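Local coordinates for protein peptidase family U32 (Geobacillus thermoleovorans, PDB 4HE6) that is of unknown function, being the C-terminal domain of a putative U32 family peptidase, a small all-beta module that forms ultratight crystals, at residues Asp34-Gln48 against Lys74-Glu88. Numbering follows the deposited sequence. Where two conformers were deposited one is given.
Sequences DEVEFFGPEIENFTQ and KVKRPLFPYNMMRKE
The guanidinium of R86 lies flat over one face of the F39 ring, its CZ 3.6 Å from the ring centroid with the planes 8° apart, a cation-pi stack, while CB of M84 covers the opposite face. At its edge the same guanidinium grips a single oxygen side-on: NE and NH2 of R86 each stand 2.8 Å from E37 OE2, close to the guanidinium plane. With a leucine in its place, the E37 carboxylate would probably be left without this countercharge, close to the acid of E88, and the F39 face without its flat cationic cover. Strands 35-39 and 84-87 run antiparallel here, neighbours in an all-antiparallel sheet, with E37-R86 and F39-M84 as the hydrogen-bonded pairs; F39 N, for instance, meets M84 O at 2.9 Å. The sheet's other face turns F38 into the core, its ring held between L79 CD1 and M85 CG, and the M85 sulfur, 3.6 Å from F38 CZ, adds an oblique Met-aromatic contact. Further along, the extended R77 chain crosses a face of F46 and ends in a salt bridge from NH1 to E44 OE1, 3.0 Å long and nearly straight at 163°. Q48, its CG wedged between backbone N and carbonyl carbon (chi1 70°), sends its amide to the backbone of K74 and K76: Q48 OE1 accepts from K76 N at 2.9 Å, and NE2 donates to a lone pair of K74 O.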
loop_
_atom_site.group_PDB
_atom_site.type_symbol
_atom_site.label_atom_id
_atom_site.label_comp_id
_atom_site.label_asym_id
_atom_site.label_seq_id
_atom_site.Cartn_x
_atom_site.Cartn_y
_atom_site.Cartn_z
ATOM N N ASP A 34 -1.127 7.276 -8.513
ATOM C CA ASP A 34 -1.019 5.954 -9.080
ATOM C C ASP A 34 -2.261 5.139 -8.722
ATOM O O ASP A 34 -2.848 5.287 -7.645
ATOM C CB ASP A 34 0.209 5.221 -8.528
ATOM C CG ASP A 34 1.542 5.649 -9.034
ATOM O OD1 ASP A 34 1.556 6.427 -10.016
ATOM O OD2 ASP A 34 2.563 5.193 -8.481
ATOM N N GLU A 35 -2.585 4.210 -9.625
ATOM C CA GLU A 35 -3.584 3.200 -9.333
ATOM C C GLU A 35 -2.907 1.935 -8.811
ATOM O O GLU A 35 -1.927 1.451 -9.412
ATOM C CB GLU A 35 -4.384 2.837 -10.568
ATOM C CG GLU A 35 -5.714 2.183 -10.242
ATOM C CD GLU A 35 -6.743 3.117 -9.697
ATOM O OE1 GLU A 35 -7.806 2.600 -9.249
ATOM O OE2 GLU A 35 -6.513 4.338 -9.697
ATOM N N VAL A 36 -3.470 1.383 -7.740
ATOM C CA VAL A 36 -2.981 0.173 -7.122
ATOM C C VAL A 36 -4.107 -0.812 -6.946
ATOM O O VAL A 36 -5.271 -0.461 -6.941
ATOM C CB VAL A 36 -2.253 0.455 -5.774
ATOM C CG1 VAL A 36 -1.072 1.374 -5.987
ATOM C CG2 VAL A 36 -3.219 1.016 -4.771
ATOM N N GLU A 37 -3.749 -2.055 -6.754
ATOM C CA GLU A 37 -4.664 -3.125 -6.390
ATOM C C GLU A 37 -4.184 -3.777 -5.133
ATOM O O GLU A 37 -3.008 -4.156 -5.026
ATOM C CB GLU A 37 -4.751 -4.173 -7.525
ATOM C CG GLU A 37 -5.873 -5.181 -7.272
ATOM C CD GLU A 37 -5.949 -6.274 -8.292
ATOM O OE1 GLU A 37 -7.084 -6.638 -8.677
ATOM O OE2 GLU A 37 -4.930 -6.812 -8.739
ATOM N N PHE A 38 -5.084 -3.943 -4.176
ATOM C CA PHE A 38 -4.843 -4.745 -3.004
ATOM C C PHE A 38 -5.407 -6.130 -3.236
ATOM O O PHE A 38 -6.471 -6.306 -3.826
ATOM C CB PHE A 38 -5.488 -4.108 -1.759
ATOM C CG PHE A 38 -4.764 -2.862 -1.320
ATOM C CD1 PHE A 38 -5.227 -1.577 -1.681
ATOM C CD2 PHE A 38 -3.604 -2.988 -0.576
ATOM C CE1 PHE A 38 -4.496 -0.487 -1.227
ATOM C CE2 PHE A 38 -2.925 -1.855 -0.139
ATOM C CZ PHE A 38 -3.368 -0.594 -0.457
ATOM N N PHE A 39 -4.638 -7.138 -2.753
ATOM C CA PHE A 39 -5.015 -8.533 -3.016
ATOM C C PHE A 39 -4.521 -9.422 -1.904
ATOM O O PHE A 39 -3.764 -9.011 -1.008
ATOM C CB PHE A 39 -4.477 -8.953 -4.380
ATOM C CG PHE A 39 -2.982 -9.011 -4.535
ATOM C CD1 PHE A 39 -2.300 -10.226 -4.496
ATOM C CD2 PHE A 39 -2.242 -7.856 -4.731
ATOM C CE1 PHE A 39 -0.940 -10.270 -4.678
ATOM C CE2 PHE A 39 -0.864 -7.910 -4.915
ATOM C CZ PHE A 39 -0.196 -9.107 -4.892
ATOM N N GLY A 40 -4.987 -10.641 -1.971
ATOM C CA GLY A 40 -4.659 -11.692 -1.027
ATOM C C GLY A 40 -5.917 -12.337 -0.472
ATOM O O GLY A 40 -7.027 -11.894 -0.658
ATOM N N PRO A 41 -5.705 -13.446 0.248
ATOM C CA PRO A 41 -6.828 -14.147 0.767
ATOM C C PRO A 41 -7.507 -13.230 1.842
ATOM O O PRO A 41 -6.848 -12.410 2.493
ATOM C CB PRO A 41 -6.270 -15.439 1.355
ATOM C CG PRO A 41 -4.830 -15.173 1.506
ATOM C CD PRO A 41 -4.438 -14.103 0.537
ATOM N N GLU A 42 -8.757 -13.514 1.937
ATOM C CA GLU A 42 -9.635 -12.968 2.987
ATOM C C GLU A 42 -10.194 -11.601 2.609
ATOM O O GLU A 42 -11.028 -11.109 3.341
ATOM C CB GLU A 42 -9.056 -12.923 4.426
ATOM C CG GLU A 42 -8.375 -14.222 4.863
ATOM C CD GLU A 42 -8.031 -14.320 6.312
ATOM O OE1 GLU A 42 -8.995 -14.271 7.125
ATOM O OE2 GLU A 42 -6.862 -14.480 6.713
ATOM N N ILE A 43 -9.751 -11.028 1.478
ATOM C CA ILE A 43 -10.393 -9.861 0.900
ATOM C C ILE A 43 -10.785 -10.120 -0.550
ATOM O O ILE A 43 -10.067 -10.844 -1.272
ATOM C CB ILE A 43 -9.549 -8.558 0.958
ATOM C CG1 ILE A 43 -8.237 -8.645 0.145
ATOM C CG2 ILE A 43 -9.282 -8.129 2.382
ATOM C CD1 ILE A 43 -7.552 -7.306 0.005
ATOM N N GLU A 44 -11.877 -9.491 -0.987
ATOM C CA GLU A 44 -12.060 -9.296 -2.412
ATOM C C GLU A 44 -11.009 -8.291 -2.881
ATOM O O GLU A 44 -10.903 -7.206 -2.291
ATOM C CB GLU A 44 -13.477 -8.831 -2.764
ATOM C CG GLU A 44 -13.647 -8.632 -4.279
ATOM C CD GLU A 44 -14.991 -8.089 -4.657
ATOM O OE1 GLU A 44 -15.449 -7.142 -4.013
ATOM O OE2 GLU A 44 -15.550 -8.634 -5.647
ATOM N N ASN A 45 -10.260 -8.611 -3.900
ATOM C CA ASN A 45 -9.274 -7.664 -4.410
ATOM C C ASN A 45 -9.963 -6.416 -4.888
ATOM O O ASN A 45 -11.086 -6.462 -5.419
ATOM C CB ASN A 45 -8.530 -8.309 -5.583
ATOM C CG ASN A 45 -7.764 -9.551 -5.253
ATOM O OD1 ASN A 45 -7.661 -9.974 -4.087
ATOM N ND2 ASN A 45 -7.226 -10.183 -6.273
ATOM N N PHE A 46 -9.295 -5.269 -4.728
ATOM C CA PHE A 46 -9.899 -4.011 -5.139
ATOM C C PHE A 46 -8.813 -3.028 -5.543
ATOM O O PHE A 46 -7.644 -3.129 -5.137
ATOM C CB PHE A 46 -10.788 -3.414 -4.034
ATOM C CG PHE A 46 -10.035 -2.911 -2.835
ATOM C CD1 PHE A 46 -9.628 -1.588 -2.700
ATOM C CD2 PHE A 46 -9.736 -3.791 -1.792
ATOM C CE1 PHE A 46 -8.917 -1.157 -1.576
ATOM C CE2 PHE A 46 -9.059 -3.355 -0.660
ATOM C CZ PHE A 46 -8.679 -2.057 -0.538
ATOM N N THR A 47 -9.213 -2.089 -6.379
ATOM C CA THR A 47 -8.312 -1.058 -6.859
ATOM C C THR A 47 -8.658 0.292 -6.265
ATOM O O THR A 47 -9.816 0.530 -5.888
ATOM C CB THR A 47 -8.318 -0.946 -8.402
ATOM O OG1 THR A 47 -9.657 -0.676 -8.831
ATOM C CG2 THR A 47 -7.814 -2.218 -9.032
ATOM N N GLN A 48 -7.680 1.160 -6.208
ATOM C CA GLN A 48 -7.904 2.542 -5.785
ATOM C C GLN A 48 -6.764 3.402 -6.301
ATOM O O GLN A 48 -5.681 2.929 -6.665
ATOM C CB GLN A 48 -7.986 2.684 -4.270
ATOM C CG GLN A 48 -6.662 2.471 -3.569
ATOM C CD GLN A 48 -6.758 2.838 -2.117
ATOM O OE1 GLN A 48 -7.355 2.108 -1.340
ATOM N NE2 GLN A 48 -6.138 3.962 -1.759
ATOM N N LYS A 74 -4.530 6.570 3.199
ATOM C CA LYS A 74 -5.908 6.137 3.260
ATOM C C LYS A 74 -6.198 5.065 2.222
ATOM O O LYS A 74 -5.772 5.192 1.070
ATOM C CB LYS A 74 -6.856 7.322 3.063
ATOM C CG LYS A 74 -8.277 7.050 3.372
ATOM C CD LYS A 74 -8.674 7.550 4.773
ATOM C CE LYS A 74 -9.972 8.326 4.670
ATOM N NZ LYS A 74 -9.936 9.294 3.510
ATOM N N VAL A 75 -6.974 4.051 2.626
ATOM C CA VAL A 75 -7.438 3.051 1.679
ATOM C C VAL A 75 -8.940 2.983 1.693
ATOM O O VAL A 75 -9.633 3.308 2.673
ATOM C CB VAL A 75 -6.777 1.671 1.935
ATOM C CG1 VAL A 75 -5.234 1.778 1.702
ATOM C CG2 VAL A 75 -7.099 1.128 3.314
ATOM N N LYS A 76 -9.488 2.476 0.583
ATOM C CA LYS A 76 -10.909 2.532 0.328
ATOM C C LYS A 76 -11.752 1.400 0.873
ATOM O O LYS A 76 -12.983 1.519 0.940
ATOM C CB LYS A 76 -11.104 2.644 -1.221
ATOM C CG LYS A 76 -10.749 4.022 -1.712
ATOM C CD LYS A 76 -11.504 5.166 -1.110
ATOM C CE LYS A 76 -13.013 5.090 -1.170
ATOM N NZ LYS A 76 -13.764 6.182 -0.470
ATOM N N ARG A 77 -11.101 0.317 1.263
ATOM C CA ARG A 77 -11.778 -0.813 1.929
ATOM C C ARG A 77 -10.848 -1.353 2.989
ATOM O O ARG A 77 -9.637 -1.096 2.914
ATOM C CB ARG A 77 -12.085 -1.943 0.964
ATOM C CG ARG A 77 -12.879 -1.569 -0.275
ATOM C CD ARG A 77 -13.222 -2.807 -1.046
ATOM N NE ARG A 77 -13.898 -2.588 -2.287
ATOM C CZ ARG A 77 -14.370 -3.538 -3.070
ATOM N NH1 ARG A 77 -14.159 -4.796 -2.761
ATOM N NH2 ARG A 77 -15.000 -3.196 -4.175
ATOM N N PRO A 78 -11.383 -2.099 3.944
ATOM C CA PRO A 78 -10.529 -2.724 4.958
ATOM C C PRO A 78 -9.515 -3.660 4.365
ATOM O O PRO A 78 -9.719 -4.307 3.314
ATOM C CB PRO A 78 -11.521 -3.463 5.859
ATOM C CG PRO A 78 -12.821 -2.652 5.728
ATOM C CD PRO A 78 -12.832 -2.303 4.240
ATOM N N LEU A 79 -8.380 -3.754 5.065
ATOM C CA LEU A 79 -7.246 -4.608 4.773
ATOM C C LEU A 79 -6.837 -5.363 6.017
ATOM O O LEU A 79 -7.051 -4.881 7.133
ATOM C CB LEU A 79 -6.047 -3.781 4.296
ATOM C CG LEU A 79 -6.293 -3.076 2.972
ATOM C CD1 LEU A 79 -5.145 -2.085 2.699
ATOM C CD2 LEU A 79 -6.434 -4.034 1.806
ATOM N N PHE A 80 -6.241 -6.529 5.792
ATOM C CA PHE A 80 -5.619 -7.242 6.890
ATOM C C PHE A 80 -4.116 -7.184 6.788
ATOM O O PHE A 80 -3.570 -7.049 5.697
ATOM C CB PHE A 80 -6.048 -8.696 6.861
ATOM C CG PHE A 80 -7.486 -8.925 7.072
ATOM C CD1 PHE A 80 -8.363 -9.141 6.039
ATOM C CD2 PHE A 80 -7.977 -8.910 8.391
ATOM C CE1 PHE A 80 -9.711 -9.334 6.239
ATOM C CE2 PHE A 80 -9.320 -9.099 8.610
ATOM C CZ PHE A 80 -10.184 -9.317 7.557
ATOM N N PRO A 81 -3.407 -7.293 7.899
ATOM C CA PRO A 81 -1.945 -7.391 7.845
ATOM C C PRO A 81 -1.561 -8.511 6.899
ATOM O O PRO A 81 -2.090 -9.598 6.901
ATOM C CB PRO A 81 -1.595 -7.708 9.283
ATOM C CG PRO A 81 -2.688 -7.050 10.100
ATOM C CD PRO A 81 -3.917 -7.333 9.284
ATOM N N TYR A 82 -0.581 -8.172 6.040
ATOM C CA TYR A 82 0.070 -9.078 5.103
ATOM C C TYR A 82 -0.726 -9.374 3.858
ATOM O O TYR A 82 -0.279 -10.148 3.014
ATOM C CB TYR A 82 0.674 -10.339 5.801
ATOM C CG TYR A 82 1.603 -9.816 6.876
ATOM C CD1 TYR A 82 1.231 -9.700 8.174
ATOM C CD2 TYR A 82 2.850 -9.289 6.538
ATOM C CE1 TYR A 82 2.030 -9.167 9.180
ATOM C CE2 TYR A 82 3.659 -8.749 7.496
ATOM C CZ TYR A 82 3.264 -8.681 8.800
ATOM O OH TYR A 82 4.068 -8.122 9.773
ATOM N N ASN A 83 -1.877 -8.660 3.663
ATOM C CA ASN A 83 -2.327 -8.454 2.314
ATOM C C ASN A 83 -1.250 -7.702 1.528
ATOM O O ASN A 83 -0.369 -7.103 2.092
ATOM C CB ASN A 83 -3.673 -7.732 2.299
ATOM C CG ASN A 83 -4.866 -8.604 2.768
ATOM O OD1 ASN A 83 -5.807 -8.107 3.339
ATOM N ND2 ASN A 83 -4.864 -9.925 2.597
ATOM N N MET A 84 -1.363 -7.787 0.221
ATOM C CA MET A 84 -0.361 -7.244 -0.669
ATOM C C MET A 84 -0.953 -6.168 -1.558
ATOM O O MET A 84 -2.166 -6.053 -1.745
ATOM C CB MET A 84 0.182 -8.415 -1.503
ATOM C CG MET A 84 0.755 -9.603 -0.724
ATOM S SD MET A 84 1.481 -10.963 -1.660
ATOM C CE MET A 84 2.904 -10.253 -2.453
ATOM N N MET A 85 -0.076 -5.346 -2.123
ATOM C CA MET A 85 -0.445 -4.262 -2.996
ATOM C C MET A 85 0.423 -4.288 -4.242
ATOM O O MET A 85 1.634 -4.468 -4.139
ATOM C CB MET A 85 -0.205 -2.899 -2.295
ATOM C CG MET A 85 -0.795 -1.735 -3.053
ATOM S SD MET A 85 -0.359 -0.121 -2.340
ATOM C CE MET A 85 1.274 0.061 -3.037
ATOM N N ARG A 86 -0.165 -4.122 -5.419
ATOM C CA ARG A 86 0.588 -4.067 -6.675
ATOM C C ARG A 86 0.098 -2.880 -7.474
ATOM O O ARG A 86 -1.014 -2.413 -7.338
ATOM C CB ARG A 86 0.486 -5.356 -7.489
ATOM C CG ARG A 86 -0.916 -5.796 -7.798
ATOM C CD ARG A 86 -1.004 -7.139 -8.540
ATOM N NE ARG A 86 -2.354 -7.736 -8.418
ATOM C CZ ARG A 86 -2.634 -8.995 -8.178
ATOM N NH1 ARG A 86 -1.718 -9.943 -8.022
ATOM N NH2 ARG A 86 -3.918 -9.395 -8.086
ATOM N N LYS A 87 0.962 -2.366 -8.336
ATOM C CA LYS A 87 0.433 -1.399 -9.297
ATOM C C LYS A 87 -0.621 -1.954 -10.244
ATOM O O LYS A 87 -0.409 -3.081 -10.689
ATOM C CB LYS A 87 1.649 -0.868 -10.065
ATOM C CG LYS A 87 2.541 -0.132 -9.065
ATOM C CD LYS A 87 2.216 1.317 -8.951
ATOM C CE LYS A 87 2.983 2.247 -9.866
ATOM N NZ LYS A 87 4.421 1.955 -9.950
ATOM N N GLU A 88 -1.659 -1.191 -10.598
ATOM C CA GLU A 88 -2.793 -1.620 -11.465
ATOM C C GLU A 88 -2.620 -0.920 -12.792
ATOM O O GLU A 88 -2.721 0.307 -12.815
ATOM C CB GLU A 88 -4.178 -1.218 -10.926
ATOM C CG GLU A 88 -5.398 -1.596 -11.734
ATOM C CD GLU A 88 -5.799 -3.058 -11.700
ATOM O OE1 GLU A 88 -5.090 -3.849 -11.045
ATOM O OE2 GLU A 88 -6.805 -3.527 -12.281
HETATM O O HOH W 1 5.121 5.045 -9.484
HETATM O O HOH W 2 -12.617 -6.020 -0.482
HETATM O O HOH W 3 -16.891 -5.351 -5.241
#